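Local coordinates for protein Bse634I restriction endonuclease (Geobacillus stearothermophilus, PDB 1KNV) that probably cleaves double-stranded DNA at a specific recognition sequence with the help of metal ions, acting as a type II restriction endonuclease, at residues P105-K108 against T109-R113; K114-D117 against N118-E122; K180-E183 against G184-W188. One frame throughout, in Å; residues are numbered along the deposited sequence.

Contact 1 of 3, residues P105-K108 against T109-R113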
loop_
_atom_site.group_PDB
_atom_site.type_symbol
_atom_site.label_atom_id
_atom_site.label_comp_id
_atom_site.label_asym_id
_atom_site.label_seq_id
_atom_site.Cartn_x
_atom_site.Cartn_y
_atom_site.Cartn_z
ATOM N N PRO B 105 -1.734 -21.104 -26.128
ATOM C CA PRO B 105 -0.769 -20.860 -27.203
ATOM C C PRO B 105 0.076 -19.671 -26.746
ATOM O O PRO B 105 -0.048 -19.240 -25.597
ATOM C CB PRO B 105 -1.660 -20.503 -28.378
ATOM C CG PRO B 105 -2.730 -19.703 -27.711
ATOM C CD PRO B 105 -3.045 -20.518 -26.468
ATOM N N ASN B 106 0.922 -19.128 -27.615
ATOM C CA ASN B 106 1.735 -17.988 -27.206
ATOM C C ASN B 106 0.874 -16.717 -27.202
ATOM O O ASN B 106 -0.138 -16.642 -27.891
ATOM C CB ASN B 106 2.927 -17.810 -28.140
ATOM C CG ASN B 106 2.628 -16.875 -29.278
ATOM O OD1 ASN B 106 1.751 -17.146 -30.100
ATOM N ND2 ASN B 106 3.347 -15.752 -29.332
ATOM N N VAL B 107 1.290 -15.719 -26.429
ATOM C CA VAL B 107 0.543 -14.470 -26.295
ATOM C C VAL B 107 0.167 -13.780 -27.610
ATOM O O VAL B 107 -0.874 -13.122 -27.698
ATOM C CB VAL B 107 1.316 -13.475 -25.395
ATOM C CG1 VAL B 107 2.563 -12.978 -26.115
ATOM C CG2 VAL B 107 0.406 -12.329 -24.976
ATOM N N LYS B 108 0.995 -13.930 -28.634
ATOM C CA LYS B 108 0.698 -13.295 -29.906
ATOM C C LYS B 108 -0.432 -13.993 -30.649
ATOM O O LYS B 108 -1.193 -13.364 -31.380
ATOM C CB LYS B 108 1.957 -13.236 -30.755
ATOM C CG LYS B 108 3.027 -12.356 -30.131
ATOM C CD LYS B 108 4.205 -12.153 -31.074
ATOM C CE LYS B 108 5.284 -11.288 -30.431
ATOM N NZ LYS B 108 6.501 -11.169 -31.300
ATOM N N THR B 109 -0.548 -15.297 -30.452
ATOM C CA THR B 109 -1.610 -16.073 -31.079
ATOM C C THR B 109 -2.942 -15.730 -30.413
ATOM O O THR B 109 -3.938 -15.438 -31.078
ATOM C CB THR B 109 -1.360 -17.575 -30.907
ATOM O OG1 THR B 109 -0.145 -17.928 -31.573
ATOM C CG2 THR B 109 -2.518 -18.389 -31.475
ATOM N N PHE B 110 -2.951 -15.767 -29.087
ATOM C CA PHE B 110 -4.149 -15.472 -28.325
ATOM C C PHE B 110 -3.741 -15.066 -26.923
ATOM O O PHE B 110 -3.388 -15.921 -26.115
ATOM C CB PHE B 110 -5.043 -16.710 -28.247
ATOM C CG PHE B 110 -6.380 -16.461 -27.590
ATOM C CD1 PHE B 110 -7.505 -16.172 -28.354
ATOM C CD2 PHE B 110 -6.514 -16.519 -26.207
ATOM C CE1 PHE B 110 -8.735 -15.949 -27.754
ATOM C CE2 PHE B 110 -7.741 -16.297 -25.599
ATOM C CZ PHE B 110 -8.854 -16.011 -26.373
ATOM N N ASP B 111 -3.779 -13.763 -26.640
ATOM C CA ASP B 111 -3.436 -13.241 -25.319
ATOM C C ASP B 111 -4.451 -13.812 -24.335
ATOM O O ASP B 111 -5.648 -13.551 -24.460
ATOM C CB ASP B 111 -3.533 -11.722 -25.327
ATOM C CG ASP B 111 -3.207 -11.114 -23.986
ATOM O OD1 ASP B 111 -3.277 -11.835 -22.971
ATOM O OD2 ASP B 111 -2.891 -9.905 -23.947
ATOM N N PHE B 112 -3.975 -14.577 -23.352
ATOM C CA PHE B 112 -4.860 -15.216 -22.366
ATOM C C PHE B 112 -5.793 -14.228 -21.682
ATOM O O PHE B 112 -6.890 -14.598 -21.257
ATOM C CB PHE B 112 -4.036 -15.969 -21.307
ATOM C CG PHE B 112 -3.615 -15.118 -20.127
ATOM C CD1 PHE B 112 -4.378 -15.089 -18.965
ATOM C CD2 PHE B 112 -2.472 -14.331 -20.190
ATOM C CE1 PHE B 112 -4.006 -14.284 -17.881
ATOM C CE2 PHE B 112 -2.095 -13.527 -19.120
ATOM C CZ PHE B 112 -2.866 -13.503 -17.959
ATOM N N ARG B 113 -5.352 -12.977 -21.570
ATOM C CA ARG B 113 -6.152 -11.931 -20.939
ATOM C C ARG B 113 -7.520 -11.772 -21.593
ATOM O O ARG B 113 -8.454 -11.266 -20.983
ATOM C CB ARG B 113 -5.385 -10.609 -20.968
ATOM C CG ARG B 113 -4.214 -10.619 -20.000
ATOM C CD ARG B 113 -3.245 -9.502 -20.265
ATOM N NE ARG B 113 -3.883 -8.193 -20.233
ATOM C CZ ARG B 113 -3.212 -7.052 -20.338
ATOM N NH1 ARG B 113 -1.891 -7.078 -20.479
ATOM N NH2 ARG B 113 -3.852 -5.892 -20.309
#
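The amide of Asn106 meets Thr109 from two directions: the hydroxyl OG1 approaches OD1 nearly straight on from beyond it, at 2.5 Å, while the backbone N of Thr109 reaches the same OD1 at 3.0 Å from above the amide plane, 49° out of it. Two donors therefore hold the carbonyl end of the amide and limit its rotation. Asn106 O is doubly gripped as well, by Thr109 N at 2.9 Å and also by Phe110 N, so the backbone curls into one helix-like turn. On the apolar side, Thr109 CG2 lies 3.8 Å from Pro105 CB, and Pro105 CG touches CB of Phe110, whose ring meets that of Phe179 with the planes at about 40°. The side chains of Val107 and Asp111 lie side by side, pointing the same way, with Val107 CG2 3.9 Å from Asp111 CG. With its CG anti to the backbone N (chi1 179°), Asp111 directs OD1 to Arg113 N at 2.8 Å. Were this residue an alanine, Arg113 N would probably lose its side-chain acceptor and Val107 CG2 would keep only the beta carbon beside it. The Arg113 N to Asp111 OD1 bond closes an Asx turn leading into the 3-10 segment, near Asp146, a known calcium ligand without bound calcium here.

Contact 2 of 3, residues K114-D117 against N118-E122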
loop_
_atom_site.group_PDB
_atom_site.type_symbol
_atom_site.label_atom_id
_atom_site.label_comp_id
_atom_site.label_asym_id
_atom_site.label_seq_id
_atom_site.Cartn_x
_atom_site.Cartn_y
_atom_site.Cartn_z
ATOM N N LYS B 114 -7.638 -12.232 -22.834
ATOM C CA LYS B 114 -8.892 -12.148 -23.558
ATOM C C LYS B 114 -9.943 -13.104 -23.008
ATOM O O LYS B 114 -11.092 -13.068 -23.439
ATOM C CB LYS B 114 -8.642 -12.409 -25.044
ATOM C CG LYS B 114 -7.844 -11.291 -25.703
ATOM C CD LYS B 114 -7.175 -11.727 -26.988
ATOM C CE LYS B 114 -8.185 -12.040 -28.054
ATOM N NZ LYS B 114 -7.515 -12.517 -29.298
ATOM N N ILE B 115 -9.568 -13.962 -22.061
ATOM C CA ILE B 115 -10.554 -14.875 -21.481
ATOM C C ILE B 115 -11.336 -14.145 -20.394
ATOM O O ILE B 115 -12.409 -14.577 -19.982
ATOM C CB ILE B 115 -9.913 -16.158 -20.867
ATOM C CG1 ILE B 115 -9.092 -15.819 -19.622
ATOM C CG2 ILE B 115 -9.043 -16.852 -21.913
ATOM C CD1 ILE B 115 -8.691 -17.057 -18.827
ATOM N N PHE B 116 -10.789 -13.024 -19.943
ATOM C CA PHE B 116 -11.426 -12.221 -18.914
ATOM C C PHE B 116 -12.688 -11.534 -19.410
ATOM O O PHE B 116 -12.798 -11.206 -20.592
ATOM C CB PHE B 116 -10.450 -11.159 -18.422
ATOM C CG PHE B 116 -9.386 -11.690 -17.514
ATOM C CD1 PHE B 116 -8.148 -11.051 -17.431
ATOM C CD2 PHE B 116 -9.635 -12.796 -16.706
ATOM C CE1 PHE B 116 -7.166 -11.501 -16.547
ATOM C CE2 PHE B 116 -8.675 -13.259 -15.824
ATOM C CZ PHE B 116 -7.430 -12.608 -15.741
ATOM N N ASP B 117 -13.639 -11.315 -18.503
ATOM C CA ASP B 117 -14.866 -10.631 -18.871
ATOM C C ASP B 117 -14.560 -9.164 -19.157
ATOM O O ASP B 117 -13.460 -8.663 -18.886
ATOM C CB ASP B 117 -15.937 -10.777 -17.769
ATOM C CG ASP B 117 -15.460 -10.340 -16.384
ATOM O OD1 ASP B 117 -16.087 -10.769 -15.393
ATOM O OD2 ASP B 117 -14.492 -9.568 -16.256
ATOM N N ASN B 118 -15.531 -8.472 -19.719
ATOM C CA ASN B 118 -15.354 -7.074 -20.060
ATOM C C ASN B 118 -14.951 -6.166 -18.889
ATOM O O ASN B 118 -14.061 -5.326 -19.021
ATOM C CB ASN B 118 -16.639 -6.558 -20.706
ATOM C CG ASN B 118 -16.557 -5.102 -21.057
ATOM O OD1 ASN B 118 -15.722 -4.687 -21.873
ATOM N ND2 ASN B 118 -17.420 -4.304 -20.435
ATOM N N GLU B 119 -15.610 -6.330 -17.748
ATOM C CA GLU B 119 -15.323 -5.505 -16.582
ATOM C C GLU B 119 -13.849 -5.559 -16.187
ATOM O O GLU B 119 -13.235 -4.530 -15.907
ATOM C CB GLU B 119 -16.206 -5.950 -15.414
ATOM C CG GLU B 119 -15.886 -5.305 -14.082
ATOM C CD GLU B 119 -16.827 -5.762 -12.978
ATOM O OE1 GLU B 119 -17.209 -6.953 -12.951
ATOM O OE2 GLU B 119 -17.177 -4.931 -12.117
ATOM N N THR B 120 -13.287 -6.763 -16.168
ATOM C CA THR B 120 -11.889 -6.952 -15.816
ATOM C C THR B 120 -10.934 -6.381 -16.870
ATOM O O THR B 120 -9.967 -5.708 -16.524
ATOM C CB THR B 120 -11.592 -8.442 -15.604
ATOM O OG1 THR B 120 -12.381 -8.926 -14.504
ATOM C CG2 THR B 120 -10.105 -8.653 -15.326
ATOM N N ARG B 121 -11.204 -6.642 -18.151
ATOM C CA ARG B 121 -10.355 -6.126 -19.232
ATOM C C ARG B 121 -10.306 -4.590 -19.275
ATOM O O ARG B 121 -9.271 -3.997 -19.568
ATOM C CB ARG B 121 -10.819 -6.694 -20.580
ATOM C CG ARG B 121 -10.702 -8.215 -20.659
ATOM C CD ARG B 121 -10.549 -8.686 -22.088
ATOM N NE ARG B 121 -9.294 -8.224 -22.680
ATOM C CZ ARG B 121 -9.065 -8.155 -23.990
ATOM N NH1 ARG B 121 -10.008 -8.518 -24.855
ATOM N NH2 ARG B 121 -7.893 -7.713 -24.439
ATOM N N GLU B 122 -11.428 -3.942 -18.976
ATOM C CA GLU B 122 -11.473 -2.485 -18.951
ATOM C C GLU B 122 -10.541 -1.952 -17.846
ATOM O O GLU B 122 -9.861 -0.941 -18.029
ATOM C CB GLU B 122 -12.912 -2.014 -18.708
ATOM C CG GLU B 122 -13.640 -1.534 -19.955
ATOM C CD GLU B 122 -15.161 -1.581 -19.812
ATOM O OE1 GLU B 122 -15.685 -1.294 -18.706
ATOM O OE2 GLU B 122 -15.836 -1.894 -20.823
HETATM O O HOH W 1 -12.159 -10.696 -24.515
HETATM O O HOH W 2 -18.333 -8.747 -14.551
#
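Asp117 and Thr120 form the tight centre of this contact, where the chain enters helix 118-131. Asp117 OD2 accepts twice from the same residue: Thr120 OG1 comes in on the syn side at 2.8 Å, only 18° out of the carboxylate plane, and Thr120 N follows at 3.1 Å nearly in line with the C-O bond. The second is the N-cap bond of the helix. A chi1 of 54° sets Asp117 CG between its backbone N and carbonyl carbon, from where the carboxylate folds back over the first turn. Thr120 OG1 is also hydrogen-bonded to Tyr227 OH, so this hydroxyl ties the cap to helix 203-227. The methyl of Thr120 takes the apolar role: CG2 sits over a face of the Phe116 ring, 4.1 Å from its centroid, a CH-pi contact within the buried part.

The part round Arg121 is richer in solvent, though Arg121 CG still packs on Phe116 CB at 3.7 Å. Arg121 bends at chi3 and brings one face of its guanidinium over Lys114 CG, which stands 3.3 Å from the plane, toward the rim. Their charged ends stay apart, with Lys114 NZ 6.5 Å from Arg121 NH1, and a water joins Arg121 NH1 to Lys114 O. At the other oxygen of the cap, Asp117 OD1, a second water links to Glu119 OE1.

The chemistry is that of an acidic cap: a carboxylate facing the amino end of a helix, where the helix dipole would probably favour its ionised form, and the bridging water may ease the repulsion between Asp117 OD1 and Glu119 OE1, 4.7 Å apart.

Contact 3 of 3, residues K180-E183 against G184-W188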
loop_
_atom_site.group_PDB
_atom_site.type_symbol
_atom_site.label_atom_id
_atom_site.label_comp_id
_atom_site.label_asym_id
_atom_site.label_seq_id
_atom_site.Cartn_x
_atom_site.Cartn_y
_atom_site.Cartn_z
ATOM N N LYS B 180 -10.763 -20.666 -26.730
ATOM C CA LYS B 180 -11.724 -19.930 -27.545
ATOM C C LYS B 180 -13.157 -20.018 -27.000
ATOM O O LYS B 180 -13.932 -19.084 -27.160
ATOM C CB LYS B 180 -11.702 -20.441 -28.988
ATOM C CG LYS B 180 -10.422 -20.195 -29.759
ATOM C CD LYS B 180 -10.605 -20.732 -31.166
ATOM C CE LYS B 180 -9.372 -20.552 -32.030
ATOM N NZ LYS B 180 -9.617 -21.107 -33.402
ATOM N N ASP B 181 -13.507 -21.136 -26.366
ATOM C CA ASP B 181 -14.847 -21.327 -25.796
ATOM C C ASP B 181 -15.126 -20.399 -24.612
ATOM O O ASP B 181 -16.281 -20.032 -24.354
ATOM C CB ASP B 181 -15.027 -22.763 -25.293
ATOM C CG ASP B 181 -15.035 -23.783 -26.405
ATOM O OD1 ASP B 181 -14.633 -23.438 -27.538
ATOM O OD2 ASP B 181 -15.433 -24.940 -26.136
ATOM N N ILE B 182 -14.078 -20.038 -23.877
ATOM C CA ILE B 182 -14.263 -19.191 -22.713
ATOM C C ILE B 182 -13.835 -17.749 -22.892
ATOM O O ILE B 182 -13.824 -16.998 -21.924
ATOM C CB ILE B 182 -13.522 -19.754 -21.490
ATOM C CG1 ILE B 182 -12.022 -19.731 -21.742
ATOM C CG2 ILE B 182 -13.977 -21.183 -21.204
ATOM C CD1 ILE B 182 -11.227 -20.131 -20.534
ATOM N N GLU B 183 -13.489 -17.352 -24.115
ATOM C CA GLU B 183 -13.070 -15.978 -24.359
ATOM C C GLU B 183 -14.122 -14.978 -23.889
ATOM O O GLU B 183 -15.289 -15.063 -24.277
ATOM C CB GLU B 183 -12.773 -15.760 -25.847
ATOM C CG GLU B 183 -12.583 -14.283 -26.262
ATOM C CD GLU B 183 -11.991 -14.124 -27.666
ATOM O OE1 GLU B 183 -12.237 -15.008 -28.522
ATOM O OE2 GLU B 183 -11.292 -13.111 -27.916
ATOM N N GLY B 184 -13.688 -14.049 -23.034
ATOM C CA GLY B 184 -14.548 -13.005 -22.501
ATOM C C GLY B 184 -15.540 -13.460 -21.462
ATOM O O GLY B 184 -16.383 -12.684 -21.038
ATOM N N LYS B 185 -15.427 -14.702 -21.021
ATOM C CA LYS B 185 -16.361 -15.259 -20.045
ATOM C C LYS B 185 -15.838 -15.490 -18.631
ATOM O O LYS B 185 -16.618 -15.772 -17.724
ATOM C CB LYS B 185 -16.865 -16.618 -20.538
ATOM C CG LYS B 185 -17.628 -16.647 -21.855
ATOM C CD LYS B 185 -17.826 -18.106 -22.277
ATOM C CE LYS B 185 -18.910 -18.261 -23.327
ATOM N NZ LYS B 185 -18.667 -17.390 -24.506
ATOM N N CYS B 186 -14.532 -15.366 -18.439
ATOM C CA CYS B 186 -13.946 -15.616 -17.132
ATOM C C CYS B 186 -13.905 -14.462 -16.154
ATOM O O CYS B 186 -13.421 -13.385 -16.473
ATOM C CB CYS B 186 -12.534 -16.156 -17.303
ATOM S SG CYS B 186 -12.503 -17.676 -18.205
ATOM N N LYS B 187 -14.410 -14.712 -14.951
ATOM C CA LYS B 187 -14.391 -13.714 -13.897
ATOM C C LYS B 187 -12.917 -13.718 -13.513
ATOM O O LYS B 187 -12.284 -14.773 -13.475
ATOM C CB LYS B 187 -15.245 -14.164 -12.708
ATOM C CG LYS B 187 -16.753 -14.092 -12.938
ATOM C CD LYS B 187 -17.517 -14.714 -11.771
ATOM C CE LYS B 187 -17.032 -14.162 -10.422
ATOM N NZ LYS B 187 -17.867 -14.618 -9.257
ATOM N N TRP B 188 -12.371 -12.543 -13.242
ATOM C CA TRP B 188 -10.962 -12.429 -12.905
ATOM C C TRP B 188 -10.491 -13.378 -11.810
ATOM O O TRP B 188 -9.395 -13.928 -11.909
ATOM C CB TRP B 188 -10.633 -10.992 -12.503
ATOM C CG TRP B 188 -11.066 -10.654 -11.132
ATOM C CD1 TRP B 188 -12.322 -10.320 -10.723
ATOM C CD2 TRP B 188 -10.242 -10.642 -9.960
ATOM N NE1 TRP B 188 -12.330 -10.098 -9.359
ATOM C CE2 TRP B 188 -11.063 -10.293 -8.871
ATOM C CE3 TRP B 188 -8.884 -10.900 -9.725
ATOM C CZ2 TRP B 188 -10.572 -10.187 -7.574
ATOM C CZ3 TRP B 188 -8.401 -10.794 -8.439
ATOM C CH2 TRP B 188 -9.239 -10.443 -7.382
HETATM O O HOH W 3 -16.838 -16.960 -26.071
#
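Lys185 N donates to Ile182 O at 2.9 Å, and this bond closes the chain on itself. The donor stands above the plane of the carbonyl, well away from its lone pairs. Lys185 CB packs against the same Ile182 O at 3.4 Å. Farther out, Lys185 CD passes 3.2 Å from Asp181 O, so the aliphatic part of the lysine lies back along the carbonyls it has just turned past. The side chain is extended through CE and bent at chi4, which leaves NZ near the carbonyls of Asp181 and Glu183. A water donates to Glu183 O at 3.0 Å and also lies beside Lys185 NZ, but that second approach is too short to be trusted in detail.

The backbone angles identify a type II beta turn over Ile182-Lys185: Glu183 is at phi/psi -55/125° and Gly184 has a phi of 74°. Positive phi by itself favours glycine, and here a beta carbon on Gly184 would also stand 2.8 Å from Glu183 O, too close to be tolerated. The extended side chain of Glu183 leaves the turn and reaches Lys114.

On the buried side, Ile182 sends CG1 between its backbone N and carbonyl carbon, and its CD1 reaches Cys186 SG at 3.6 Å. Cys186 has two conformers, so this apolar contact holds for one of them and is tentative. The same isoleucine rests on Leu100 and Ile102 of strand 99-103, at the edge of the mixed sheet within this chain. Cys186 touches Leu155, and its backbone is hydrogen-bonded to those of Ile115 and Asp117.

How the contacts relate
Contact 1 lies in the loop after strand 99-103, and contact 2, its centre 14 Å away, carries that loop into the first turn of helix 118-131; contact 3 comes later, in the loop between helix 169-176 and strand 191-198. Although distant in sequence, contact 3 lies only 8 Å from contact 2. Probable backbone hydrogen bonds join them: Gly184 N lies 2.8 Å from Lys114 O, and Cys186 N lies 2.7 Å from Ile115 O. Contact 1, 13 Å from contact 3, meets it through Phe110 CE1, 3.7 Å from Glu183 OE1. Ile115 binds the group to the mixed sheet, touching strands 147-151 and 191-198. Two loops are thus joined beside the sheet, with the calcium-site residue Asp146 near contact 1 alone.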